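RNA pseudouridylate synthase domain-containing protein 4 (PDB 5UBA) catalyses the isomerisation of uridine to pseudouridine in mitochondrial RNAs, including 16S ribosomal RNA, and is a member of the RluA family of pseudouridine synthases. Local coordinates at residues A[23-28]-A[37-42]; A[41-46]-A[83-88]; A[87-92]-A[269-274]; A[251-256]-A[273-278]. All blocks are in the same frame, centred on the assembly; numbering follows the deposited sequence. Where two conformers were deposited one is given.

Contact 1: residues A[23-28]-A[37-42]; sequences KALTRG and VVINKP
Leu25, on the last turn of helix 15-27, lays its two methyl groups against strand 36-41 and the residue after it. Leu25 CD2 rests 3.8 Å from CD of Pro42, the two side chains crossing at about a right angle, and Leu25 CD1 meets CD1 of Ile39 at 4.2 Å. The branched leucine suits this place because one methyl can serve each partner. Its CG lies anti to the carbonyl carbon (chi1 -62°), which swings the fork from the side of the helix in toward the strand. Gly28 brings its carbonyl O to 4.0 Å from CB of Asn40.

No direct hydrogen bond joins the segments; two waters do that work. One donates to Leu25 O and accepts from Asn40 N, 2.9 Å away, while the other donates to Gly28 O and accepts from Asn40 ND2 at 3.0 Å. Asn40 thus gives its backbone N-H to one water and its side-chain ND2 to the other. Further out, Ile39 also packs on Ile57 of helix 57-69 and on Met90 of the adjoining strand. The chemistry is that of a small apolar patch beside which two waters link Leu25 O and Gly28 O to Asn40.

Contact 2: residues A[41-46]-A[83-88]; sequences KPYGLP and DKETTG
Lys41 NZ is gripped by a ring of backbone carbonyls drawn from both segments. Within 83-88, Lys41 NZ donates to Thr86 O at 2.7 Å, nearly along the C=O axis, and to Lys84 O at 3.0 Å, where the ammonium sits above the carbonyl plane; Asp83 O adds a weak bond. From its own loop come Leu45 O, 2.8 Å from Lys41 NZ, and Pro42 O. The chain curls into this nest by bending at its last two torsions (chi3 78°, chi4 58°). With an alanine here, these carbonyls would probably lose their shared positive mate, and the two turns would be less firmly held together. Gly44 N also donates to Lys84 O, at 2.8 Å, from the face of that carbonyl opposite NZ. Gly44 has a positive phi (92°), which suits the type II turn of 42-45, while 83-86 forms a type I turn. Alongside, Thr87 CG2 packs 3.7 Å from CB of Tyr43, while Thr87 OG1 is hydrogen-bonded to His253 ND1. At the other end Lys41 and Gly88 form an antiparallel hydrogen-bonded pair, Lys41 N to Gly88 O at 2.8 Å and Gly88 N to Lys41 O at 3.1 Å. The side chain of Asp83 leaves the backbone away from 41-46 and forms a salt bridge with Lys198. Two beta turns joined through Lys41 thus flank Asp83, probably the catalytic aspartate as in other RluA-type synthases.

Contact 3: residues A[87-92]-A[269-274]; sequences TGVMVL and LNLVCK
Val89 points its CB toward 269-274 and divides there into two methyls with different partners. Val89 CG1, anti to the backbone N (chi1 -179°), lies 4.1 Å from CB of Leu271, and the two side chains cross at about a right angle. Val89 CG2 reaches CB of Cys273 at 3.5 Å, the closest approach between the segments. A valine suits the spot: short and branched at CB, it meets Leu271 of strand 269-272 with one methyl and Cys273, just after that strand, with the other.

Strands 89-92 and 269-272 are not hydrogen-bonded neighbours here. Their axes come no nearer than 8.1 Å and run at 133° to each other, so this is packing between two sheets, the small antiparallel sheet holding 36-41 and 89-93 and the larger mixed sheet of the pseudouridine synthase fold, in which 269-272 pairs with 252-259. Two residues along, Val91 repeats the inward direction of Val89, and Val91 CG2 touches CD1 of Leu271 at 4.0 Å; Leu257 of strand 252-259 lies against both valines. Cys273 sets SG 3.9 Å from CA of Gly88, the corner residue, where glycine fits because at its phi of 108° a CB would jam against the preceding carbonyl O. Asn40 and Leu30 also touch Cys273.

Contact 4: residues A[251-256]-A[273-278]; sequences HLHARQ and CKLPRF
The loop that leads from strand 269-272 to the N-cap of helix 277-285 lies here against strand 252-259. Cys273 N donates to Arg255 O at 2.9 Å, continuing the pairing between 252-259 and 269-272. Cys273 O in turn accepts from His253 NE2 at 2.9 Å; the oxygen lies near the imidazole plane, although the donor stands above the plane of the carbonyl. His253 CG is anti to the backbone N (chi1 179°), which carries the ring across to 273-276. Arg255 NH1 adds a weak bond to the same oxygen. Over one face of the His253 ring, Leu275 CA and Pro276 CD make CH-pi contacts, with Pro276 CD 4.1 Å from the ring centroid. Histidine suits this place because its ND1 bonds to Thr87 OG1, so the ring joins Cys273 O to strand 86-87. A leucine in its place would probably leave both Thr87 OG1 and Cys273 O without this partner. Phe278, in the first turn of helix 277-285, points its edge at the face of His251, just before strand 252-259, in a T-shaped pair with planes at 76°; His251 NE2 bonds to Ser282. Leu275 packs on Val280 and Leu283 of that helix, and strand 252-259 also pairs with 112-120, where Arg255 and Gln256 form a classic bulge opposite Lys114.

Overall arrangement
From the N terminus, contact 1 closes the short connection, with strand 31-32, between helix 15-27 and strand 36-41. Contact 2 begins where it ends, sharing Lys41 and Pro42, and spans helix 57-69 to bring the turn of the probable catalytic aspartate beside the 41-46 loop. Thr87 and Gly88 pass directly into contact 3, a long closure that carries strand 89-93 to strand 269-272 near the C terminus. Contact 4 opens inside that span and closes just past it, so the two overlap, sharing Cys273 and Lys274. The small antiparallel sheet (contacts 1 and 3) is thus tied to the large mixed sheet (contacts 3 and 4), with Thr87 bonded to both His253 and Ala254 linking contacts 2 and 4.

Contact 1: residues A[23-28]-A[37-42]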
loop_
_atom_site.group_PDB
_atom_site.type_symbol
_atom_site.label_atom_id
_atom_site.label_comp_id
_atom_site.label_asym_id
_atom_site.label_seq_id
_atom_site.Cartn_x
_atom_site.Cartn_y
_atom_site.Cartn_z
ATOM N N LYS A 23 2.711 12.020 -19.169
ATOM C CA LYS A 23 2.060 11.308 -20.261
ATOM C C LYS A 23 1.714 9.847 -19.904
ATOM O O LYS A 23 0.653 9.363 -20.219
ATOM C CB LYS A 23 2.936 11.345 -21.532
ATOM C CG LYS A 23 2.900 12.661 -22.293
ATOM C CD LYS A 23 3.393 12.502 -23.727
ATOM N N ALA A 24 2.637 9.169 -19.236
ATOM C CA ALA A 24 2.385 7.817 -18.767
ATOM C C ALA A 24 1.188 7.765 -17.813
ATOM O O ALA A 24 0.344 6.901 -17.932
ATOM C CB ALA A 24 3.617 7.244 -18.115
ATOM N N LEU A 25 1.117 8.723 -16.902
ATOM C CA LEU A 25 -0.029 8.795 -15.986
ATOM C C LEU A 25 -1.331 9.062 -16.697
ATOM O O LEU A 25 -2.359 8.495 -16.330
ATOM C CB LEU A 25 0.222 9.825 -14.895
ATOM C CG LEU A 25 1.403 9.567 -13.969
ATOM C CD1 LEU A 25 1.610 10.698 -12.986
ATOM C CD2 LEU A 25 1.237 8.227 -13.252
ATOM N N THR A 26 -1.308 9.908 -17.727
ATOM C CA THR A 26 -2.520 10.128 -18.517
ATOM C C THR A 26 -3.043 8.838 -19.151
ATOM O O THR A 26 -4.238 8.597 -19.165
ATOM C CB THR A 26 -2.349 11.203 -19.631
ATOM O OG1 THR A 26 -1.393 10.767 -20.609
ATOM C CG2 THR A 26 -1.937 12.502 -19.069
ATOM N N ARG A 27 -2.140 8.017 -19.683
ATOM C CA ARG A 27 -2.514 6.747 -20.294
ATOM C C ARG A 27 -3.137 5.754 -19.331
ATOM O O ARG A 27 -3.879 4.874 -19.760
ATOM C CB ARG A 27 -1.321 6.089 -21.002
ATOM C CG ARG A 27 -1.245 6.468 -22.469
ATOM C CD ARG A 27 -0.107 5.776 -23.197
ATOM N NE ARG A 27 1.111 6.566 -23.109
ATOM C CZ ARG A 27 2.156 6.334 -22.311
ATOM N NH1 ARG A 27 3.170 7.179 -22.336
ATOM N NH2 ARG A 27 2.217 5.279 -21.500
ATOM N N GLY A 28 -2.831 5.880 -18.046
ATOM C CA GLY A 28 -3.398 4.973 -17.067
ATOM C C GLY A 28 -4.516 5.523 -16.209
ATOM O O GLY A 28 -4.934 4.865 -15.266
ATOM N N VAL A 37 -9.174 13.734 -10.763
ATOM C CA VAL A 37 -8.401 12.901 -11.687
ATOM C C VAL A 37 -7.832 11.762 -10.847
ATOM O O VAL A 37 -7.072 12.006 -9.916
ATOM C CB VAL A 37 -7.247 13.673 -12.344
ATOM C CG1 VAL A 37 -6.454 12.751 -13.269
ATOM C CG2 VAL A 37 -7.791 14.860 -13.141
ATOM N N VAL A 38 -8.186 10.529 -11.200
ATOM C CA VAL A 38 -7.729 9.369 -10.424
ATOM C C VAL A 38 -6.692 8.636 -11.258
ATOM O O VAL A 38 -7.015 8.177 -12.356
ATOM C CB VAL A 38 -8.883 8.435 -10.031
ATOM C CG1 VAL A 38 -8.355 7.333 -9.115
ATOM C CG2 VAL A 38 -9.996 9.238 -9.376
ATOM N N ILE A 39 -5.485 8.528 -10.720
ATOM C CA ILE A 39 -4.365 7.878 -11.401
ATOM C C ILE A 39 -4.051 6.514 -10.784
ATOM O O ILE A 39 -4.523 6.163 -9.701
ATOM C CB ILE A 39 -3.101 8.756 -11.423
ATOM C CG1 ILE A 39 -2.572 9.013 -10.028
ATOM C CG2 ILE A 39 -3.373 10.063 -12.152
ATOM C CD1 ILE A 39 -1.230 9.693 -10.004
ATOM N N ASN A 40 -3.231 5.769 -11.514
ATOM C CA ASN A 40 -2.659 4.519 -11.085
ATOM C C ASN A 40 -1.187 4.783 -10.796
ATOM O O ASN A 40 -0.352 4.928 -11.728
ATOM C CB ASN A 40 -2.870 3.482 -12.180
ATOM C CG ASN A 40 -2.198 2.166 -11.880
ATOM O OD1 ASN A 40 -1.565 2.006 -10.850
ATOM N ND2 ASN A 40 -2.342 1.211 -12.799
ATOM N N LYS A 41 -0.845 4.921 -9.518
ATOM C CA LYS A 41 0.508 5.304 -9.160
ATOM C C LYS A 41 1.463 4.146 -9.452
ATOM O O LYS A 41 1.224 3.036 -9.003
ATOM C CB LYS A 41 0.652 5.719 -7.686
ATOM C CG LYS A 41 1.985 6.401 -7.386
ATOM C CD LYS A 41 2.267 6.646 -5.918
ATOM C CE LYS A 41 2.733 5.439 -5.170
ATOM N NZ LYS A 41 3.985 4.759 -5.671
ATOM N N PRO A 42 2.517 4.404 -10.227
ATOM C CA PRO A 42 3.466 3.307 -10.483
ATOM C C PRO A 42 4.346 2.949 -9.303
ATOM O O PRO A 42 4.597 3.762 -8.398
ATOM C CB PRO A 42 4.310 3.821 -11.664
ATOM C CG PRO A 42 4.119 5.266 -11.679
ATOM C CD PRO A 42 2.827 5.610 -11.004
HETATM O O HOH W 1 -2.409 6.717 -14.159
HETATM O O HOH W 2 -4.016 2.253 -15.068
#

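Contact 2: residues A[41-46]-A[83-88]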
loop_
_atom_site.group_PDB
_atom_site.type_symbol
_atom_site.label_atom_id
_atom_site.label_comp_id
_atom_site.label_asym_id
_atom_site.label_seq_id
_atom_site.Cartn_x
_atom_site.Cartn_y
_atom_site.Cartn_z
ATOM N N LYS A 41 -0.845 4.921 -9.518
ATOM C CA LYS A 41 0.508 5.304 -9.160
ATOM C C LYS A 41 1.463 4.146 -9.452
ATOM O O LYS A 41 1.224 3.036 -9.003
ATOM C CB LYS A 41 0.652 5.719 -7.686
ATOM C CG LYS A 41 1.985 6.401 -7.386
ATOM C CD LYS A 41 2.267 6.646 -5.918
ATOM C CE LYS A 41 2.733 5.439 -5.170
ATOM N NZ LYS A 41 3.985 4.759 -5.671
ATOM N N PRO A 42 2.517 4.404 -10.227
ATOM C CA PRO A 42 3.466 3.307 -10.483
ATOM C C PRO A 42 4.346 2.949 -9.303
ATOM O O PRO A 42 4.597 3.762 -8.398
ATOM C CB PRO A 42 4.310 3.821 -11.664
ATOM C CG PRO A 42 4.119 5.266 -11.679
ATOM C CD PRO A 42 2.827 5.610 -11.004
ATOM N N TYR A 43 4.825 1.700 -9.334
ATOM C CA TYR A 43 5.750 1.209 -8.365
ATOM C C TYR A 43 7.013 2.056 -8.301
ATOM O O TYR A 43 7.613 2.385 -9.340
ATOM C CB TYR A 43 6.126 -0.242 -8.662
ATOM C CG TYR A 43 7.054 -0.826 -7.621
ATOM C CD1 TYR A 43 6.555 -1.331 -6.430
ATOM C CD2 TYR A 43 8.446 -0.803 -7.791
ATOM C CE1 TYR A 43 7.388 -1.836 -5.444
ATOM C CE2 TYR A 43 9.277 -1.317 -6.812
ATOM C CZ TYR A 43 8.740 -1.827 -5.644
ATOM O OH TYR A 43 9.531 -2.348 -4.653
ATOM N N GLY A 44 7.369 2.451 -7.094
ATOM C CA GLY A 44 8.643 3.111 -6.852
ATOM C C GLY A 44 8.595 4.630 -6.935
ATOM O O GLY A 44 9.594 5.274 -6.633
ATOM N N LEU A 45 7.474 5.201 -7.372
ATOM C CA LEU A 45 7.317 6.668 -7.466
ATOM C C LEU A 45 6.850 7.239 -6.139
ATOM O O LEU A 45 5.751 6.887 -5.670
ATOM C CB LEU A 45 6.296 7.020 -8.538
ATOM C CG LEU A 45 6.062 8.512 -8.837
ATOM C CD1 LEU A 45 7.301 9.124 -9.440
ATOM C CD2 LEU A 45 4.892 8.650 -9.789
ATOM N N PRO A 46 7.668 8.102 -5.520
ATOM C CA PRO A 46 7.219 8.768 -4.313
ATOM C C PRO A 46 6.279 9.902 -4.611
ATOM O O PRO A 46 6.282 10.438 -5.704
ATOM C CB PRO A 46 8.508 9.310 -3.696
ATOM C CG PRO A 46 9.421 9.487 -4.838
ATOM C CD PRO A 46 9.002 8.567 -5.941
ATOM N N ASP A 83 2.615 5.263 -0.201
ATOM C CA ASP A 83 4.054 5.066 -0.109
ATOM C C ASP A 83 4.691 4.731 -1.447
ATOM O O ASP A 83 4.023 4.275 -2.380
ATOM C CB ASP A 83 4.372 3.982 0.939
ATOM C CG ASP A 83 4.012 4.407 2.347
ATOM O OD1 ASP A 83 4.126 5.612 2.696
ATOM O OD2 ASP A 83 3.657 3.518 3.139
ATOM N N LYS A 84 5.992 4.941 -1.524
ATOM C CA LYS A 84 6.758 4.763 -2.762
ATOM C C LYS A 84 6.578 3.388 -3.387
ATOM O O LYS A 84 6.387 3.280 -4.572
ATOM C CB LYS A 84 8.246 5.020 -2.467
ATOM C CG LYS A 84 9.211 4.871 -3.617
ATOM C CD LYS A 84 10.654 4.878 -3.125
ATOM C CE LYS A 84 11.642 4.991 -4.280
ATOM N NZ LYS A 84 13.011 5.229 -3.762
ATOM N N GLU A 85 6.646 2.338 -2.573
ATOM C CA GLU A 85 6.537 0.980 -3.093
ATOM C C GLU A 85 5.114 0.447 -3.183
ATOM O O GLU A 85 4.920 -0.709 -3.529
ATOM C CB GLU A 85 7.376 0.004 -2.265
ATOM C CG GLU A 85 8.870 0.025 -2.548
ATOM C CD GLU A 85 9.511 -1.253 -2.008
ATOM O OE1 GLU A 85 9.658 -1.374 -0.791
ATOM O OE2 GLU A 85 9.804 -2.165 -2.806
ATOM N N THR A 86 4.126 1.286 -2.906
ATOM C CA THR A 86 2.737 0.954 -3.164
ATOM C C THR A 86 2.333 1.379 -4.556
ATOM O O THR A 86 2.765 2.415 -5.033
ATOM C CB THR A 86 1.857 1.618 -2.100
ATOM O OG1 THR A 86 2.309 1.137 -0.817
ATOM C CG2 THR A 86 0.339 1.319 -2.304
ATOM N N THR A 87 1.505 0.571 -5.199
ATOM C CA THR A 87 0.942 0.881 -6.486
ATOM C C THR A 87 -0.546 1.189 -6.355
ATOM O O THR A 87 -1.155 0.885 -5.333
ATOM C CB THR A 87 1.131 -0.297 -7.446
ATOM O OG1 THR A 87 0.529 -1.462 -6.887
ATOM C CG2 THR A 87 2.609 -0.582 -7.715
ATOM N N GLY A 88 -1.127 1.812 -7.385
ATOM C CA GLY A 88 -2.552 1.793 -7.570
ATOM C C GLY A 88 -3.276 3.093 -7.303
ATOM O O GLY A 88 -2.766 4.165 -7.586
#

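Contact 3: residues A[87-92]-A[269-274]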
loop_
_atom_site.group_PDB
_atom_site.type_symbol
_atom_site.label_atom_id
_atom_site.label_comp_id
_atom_site.label_asym_id
_atom_site.label_seq_id
_atom_site.Cartn_x
_atom_site.Cartn_y
_atom_site.Cartn_z
ATOM N N THR A 87 1.505 0.571 -5.199
ATOM C CA THR A 87 0.942 0.881 -6.486
ATOM C C THR A 87 -0.546 1.189 -6.355
ATOM O O THR A 87 -1.155 0.885 -5.333
ATOM C CB THR A 87 1.131 -0.297 -7.446
ATOM O OG1 THR A 87 0.529 -1.462 -6.887
ATOM C CG2 THR A 87 2.609 -0.582 -7.715
ATOM N N GLY A 88 -1.127 1.812 -7.385
ATOM C CA GLY A 88 -2.552 1.793 -7.570
ATOM C C GLY A 88 -3.276 3.093 -7.303
ATOM O O GLY A 88 -2.766 4.165 -7.586
ATOM N N VAL A 89 -4.495 2.978 -6.763
ATOM C CA VAL A 89 -5.464 4.083 -6.835
ATOM C C VAL A 89 -5.006 5.311 -6.063
ATOM O O VAL A 89 -4.722 5.260 -4.867
ATOM C CB VAL A 89 -6.857 3.670 -6.280
ATOM C CG1 VAL A 89 -7.827 4.852 -6.399
ATOM C CG2 VAL A 89 -7.444 2.494 -7.027
ATOM N N MET A 90 -4.944 6.438 -6.765
ATOM C CA MET A 90 -4.550 7.705 -6.148
ATOM C C MET A 90 -5.400 8.840 -6.730
ATOM O O MET A 90 -5.399 9.079 -7.943
ATOM C CB MET A 90 -3.053 7.968 -6.319
ATOM C CG MET A 90 -2.577 9.220 -5.613
ATOM S SD MET A 90 -0.802 9.389 -5.814
ATOM C CE MET A 90 -0.570 10.972 -5.016
ATOM N N VAL A 91 -6.107 9.538 -5.838
ATOM C CA VAL A 91 -7.049 10.590 -6.187
ATOM C C VAL A 91 -6.370 11.970 -6.114
ATOM O O VAL A 91 -5.734 12.317 -5.126
ATOM C CB VAL A 91 -8.254 10.590 -5.212
ATOM C CG1 VAL A 91 -9.218 11.709 -5.544
ATOM C CG2 VAL A 91 -8.969 9.252 -5.223
ATOM N N LEU A 92 -6.515 12.710 -7.204
ATOM C CA LEU A 92 -6.077 14.096 -7.307
ATOM C C LEU A 92 -7.305 14.955 -7.565
ATOM O O LEU A 92 -8.292 14.487 -8.106
ATOM C CB LEU A 92 -5.120 14.253 -8.497
ATOM C CG LEU A 92 -3.920 13.319 -8.538
ATOM C CD1 LEU A 92 -3.111 13.497 -9.828
ATOM C CD2 LEU A 92 -3.039 13.544 -7.344
ATOM N N LEU A 269 -18.440 6.992 -5.115
ATOM C CA LEU A 269 -17.506 6.748 -6.188
ATOM C C LEU A 269 -16.672 5.525 -5.785
ATOM O O LEU A 269 -16.015 5.560 -4.760
ATOM C CB LEU A 269 -16.621 7.970 -6.389
ATOM C CG LEU A 269 -15.691 7.955 -7.597
ATOM C CD1 LEU A 269 -16.391 7.575 -8.892
ATOM C CD2 LEU A 269 -15.032 9.318 -7.723
ATOM N N ASN A 270 -16.729 4.468 -6.586
ATOM C CA ASN A 270 -16.130 3.178 -6.278
ATOM C C ASN A 270 -15.037 2.930 -7.302
ATOM O O ASN A 270 -15.305 2.547 -8.438
ATOM C CB ASN A 270 -17.222 2.106 -6.325
ATOM C CG ASN A 270 -16.730 0.738 -5.895
ATOM O OD1 ASN A 270 -15.594 0.345 -6.175
ATOM N ND2 ASN A 270 -17.615 -0.021 -5.226
ATOM N N LEU A 271 -13.794 3.176 -6.891
ATOM C CA LEU A 271 -12.636 3.212 -7.790
ATOM C C LEU A 271 -11.839 1.945 -7.611
ATOM O O LEU A 271 -11.496 1.587 -6.471
ATOM C CB LEU A 271 -11.753 4.414 -7.436
ATOM C CG LEU A 271 -12.445 5.781 -7.550
ATOM C CD1 LEU A 271 -11.720 6.851 -6.777
ATOM C CD2 LEU A 271 -12.590 6.261 -8.987
ATOM N N VAL A 272 -11.551 1.232 -8.698
ATOM C CA VAL A 272 -10.771 -0.003 -8.621
ATOM C C VAL A 272 -9.683 0.020 -9.682
ATOM O O VAL A 272 -9.953 0.440 -10.813
ATOM C CB VAL A 272 -11.664 -1.249 -8.780
ATOM C CG1 VAL A 272 -10.830 -2.536 -8.844
ATOM C CG2 VAL A 272 -12.678 -1.314 -7.645
ATOM N N CYS A 273 -8.481 -0.452 -9.317
ATOM C CA CYS A 273 -7.289 -0.450 -10.173
ATOM C C CYS A 273 -6.792 -1.869 -10.411
ATOM O O CYS A 273 -6.589 -2.638 -9.461
ATOM C CB CYS A 273 -6.155 0.378 -9.528
ATOM S SG CYS A 273 -4.771 0.673 -10.623
ATOM N N LYS A 274 -6.536 -2.192 -11.685
ATOM C CA LYS A 274 -5.876 -3.444 -12.039
ATOM C C LYS A 274 -4.574 -3.632 -11.285
ATOM O O LYS A 274 -3.848 -2.677 -10.979
ATOM C CB LYS A 274 -5.549 -3.489 -13.552
ATOM C CG LYS A 274 -4.485 -2.510 -14.004
ATOM C CD LYS A 274 -4.226 -2.535 -15.509
ATOM C CE LYS A 274 -3.216 -1.470 -15.914
ATOM N NZ LYS A 274 -1.898 -1.615 -15.234
#

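Contact 4: residues A[251-256]-A[273-278]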
loop_
_atom_site.group_PDB
_atom_site.type_symbol
_atom_site.label_atom_id
_atom_site.label_comp_id
_atom_site.label_asym_id
_atom_site.label_seq_id
_atom_site.Cartn_x
_atom_site.Cartn_y
_atom_site.Cartn_z
ATOM N N HIS A 251 5.017 -6.263 -2.800
ATOM C CA HIS A 251 3.757 -6.610 -3.452
ATOM C C HIS A 251 2.604 -6.067 -2.613
ATOM O O HIS A 251 1.898 -6.815 -1.930
ATOM C CB HIS A 251 3.617 -8.123 -3.650
ATOM C CG HIS A 251 4.517 -8.677 -4.712
ATOM N ND1 HIS A 251 5.890 -8.610 -4.635
ATOM C CD2 HIS A 251 4.226 -9.330 -5.851
ATOM C CE1 HIS A 251 6.405 -9.196 -5.712
ATOM N NE2 HIS A 251 5.417 -9.616 -6.472
ATOM N N LEU A 252 2.390 -4.762 -2.708
ATOM C CA LEU A 252 1.311 -4.059 -1.979
ATOM C C LEU A 252 0.624 -3.070 -2.908
ATOM O O LEU A 252 1.241 -2.087 -3.319
ATOM C CB LEU A 252 1.855 -3.369 -0.741
ATOM C CG LEU A 252 0.845 -2.566 0.099
ATOM C CD1 LEU A 252 -0.256 -3.477 0.633
ATOM C CD2 LEU A 252 1.531 -1.867 1.253
ATOM N N HIS A 253 -0.624 -3.357 -3.245
ATOM C CA HIS A 253 -1.401 -2.626 -4.239
ATOM C C HIS A 253 -2.651 -1.990 -3.609
ATOM O O HIS A 253 -3.444 -2.686 -2.955
ATOM C CB HIS A 253 -1.823 -3.599 -5.325
ATOM C CG HIS A 253 -2.654 -2.993 -6.409
ATOM N ND1 HIS A 253 -2.178 -2.015 -7.273
ATOM C CD2 HIS A 253 -3.927 -3.246 -6.783
ATOM C CE1 HIS A 253 -3.126 -1.725 -8.144
ATOM N NE2 HIS A 253 -4.200 -2.444 -7.870
ATOM N N ALA A 254 -2.821 -0.686 -3.855
ATOM C CA ALA A 254 -4.046 0.022 -3.474
ATOM C C ALA A 254 -5.083 -0.311 -4.548
ATOM O O ALA A 254 -5.106 0.254 -5.652
ATOM C CB ALA A 254 -3.783 1.520 -3.376
ATOM N N ARG A 255 -5.890 -1.320 -4.225
ATOM C CA ARG A 255 -6.833 -1.920 -5.144
ATOM C C ARG A 255 -8.102 -1.126 -5.337
ATOM O O ARG A 255 -8.642 -1.057 -6.445
ATOM C CB ARG A 255 -7.183 -3.327 -4.633
ATOM C CG ARG A 255 -8.261 -4.044 -5.404
ATOM C CD ARG A 255 -7.810 -4.376 -6.789
ATOM N NE ARG A 255 -8.746 -5.290 -7.412
ATOM C CZ ARG A 255 -8.599 -5.784 -8.633
ATOM N NH1 ARG A 255 -7.548 -5.454 -9.383
ATOM N NH2 ARG A 255 -9.516 -6.639 -9.102
ATOM N N GLN A 256 -8.654 -0.622 -4.252
ATOM C CA GLN A 256 -9.962 0.004 -4.312
ATOM C C GLN A 256 -10.087 1.150 -3.316
ATOM O O GLN A 256 -9.574 1.060 -2.206
ATOM C CB GLN A 256 -11.022 -1.053 -4.008
ATOM C CG GLN A 256 -12.463 -0.580 -3.956
ATOM C CD GLN A 256 -13.428 -1.733 -3.812
ATOM O OE1 GLN A 256 -13.161 -2.686 -3.063
ATOM N NE2 GLN A 256 -14.558 -1.670 -4.530
ATOM N N CYS A 273 -8.481 -0.452 -9.317
ATOM C CA CYS A 273 -7.289 -0.450 -10.173
ATOM C C CYS A 273 -6.792 -1.869 -10.411
ATOM O O CYS A 273 -6.589 -2.638 -9.461
ATOM C CB CYS A 273 -6.155 0.378 -9.528
ATOM S SG CYS A 273 -4.771 0.673 -10.623
ATOM N N LYS A 274 -6.536 -2.192 -11.685
ATOM C CA LYS A 274 -5.876 -3.444 -12.039
ATOM C C LYS A 274 -4.574 -3.632 -11.285
ATOM O O LYS A 274 -3.848 -2.677 -10.979
ATOM C CB LYS A 274 -5.549 -3.489 -13.552
ATOM C CG LYS A 274 -4.485 -2.510 -14.004
ATOM C CD LYS A 274 -4.226 -2.535 -15.509
ATOM C CE LYS A 274 -3.216 -1.470 -15.914
ATOM N NZ LYS A 274 -1.898 -1.615 -15.234
ATOM N N LEU A 275 -4.221 -4.901 -11.064
ATOM C CA LEU A 275 -2.939 -5.203 -10.478
ATOM C C LEU A 275 -1.820 -4.925 -11.473
ATOM O O LEU A 275 -2.028 -5.099 -12.698
ATOM C CB LEU A 275 -2.853 -6.682 -10.097
ATOM C CG LEU A 275 -3.669 -7.159 -8.903
ATOM C CD1 LEU A 275 -3.740 -8.684 -8.878
ATOM C CD2 LEU A 275 -3.090 -6.611 -7.620
ATOM N N PRO A 276 -0.645 -4.536 -10.984
ATOM C CA PRO A 276 0.509 -4.397 -11.890
ATOM C C PRO A 276 0.919 -5.745 -12.465
ATOM O O PRO A 276 0.721 -6.778 -11.834
ATOM C CB PRO A 276 1.622 -3.830 -11.013
ATOM C CG PRO A 276 1.052 -3.617 -9.662
ATOM C CD PRO A 276 -0.314 -4.194 -9.588
ATOM N N ARG A 277 1.471 -5.730 -13.668
ATOM C CA ARG A 277 1.859 -6.978 -14.316
ATOM C C ARG A 277 2.829 -7.822 -13.462
ATOM O O ARG A 277 2.693 -9.052 -13.424
ATOM C CB ARG A 277 2.411 -6.694 -15.711
ATOM C CG ARG A 277 1.315 -6.351 -16.705
ATOM C CD ARG A 277 0.417 -7.536 -17.012
ATOM N N PHE A 278 3.755 -7.196 -12.733
ATOM C CA PHE A 278 4.676 -7.963 -11.874
ATOM C C PHE A 278 3.952 -8.756 -10.776
ATOM O O PHE A 278 4.338 -9.853 -10.391
ATOM C CB PHE A 278 5.796 -7.125 -11.274
ATOM C CG PHE A 278 5.403 -6.274 -10.096
ATOM C CD1 PHE A 278 5.511 -6.751 -8.792
ATOM C CD2 PHE A 278 4.993 -4.967 -10.283
ATOM C CE1 PHE A 278 5.183 -5.947 -7.709
ATOM C CE2 PHE A 278 4.641 -4.164 -9.197
ATOM C CZ PHE A 278 4.755 -4.668 -7.910
#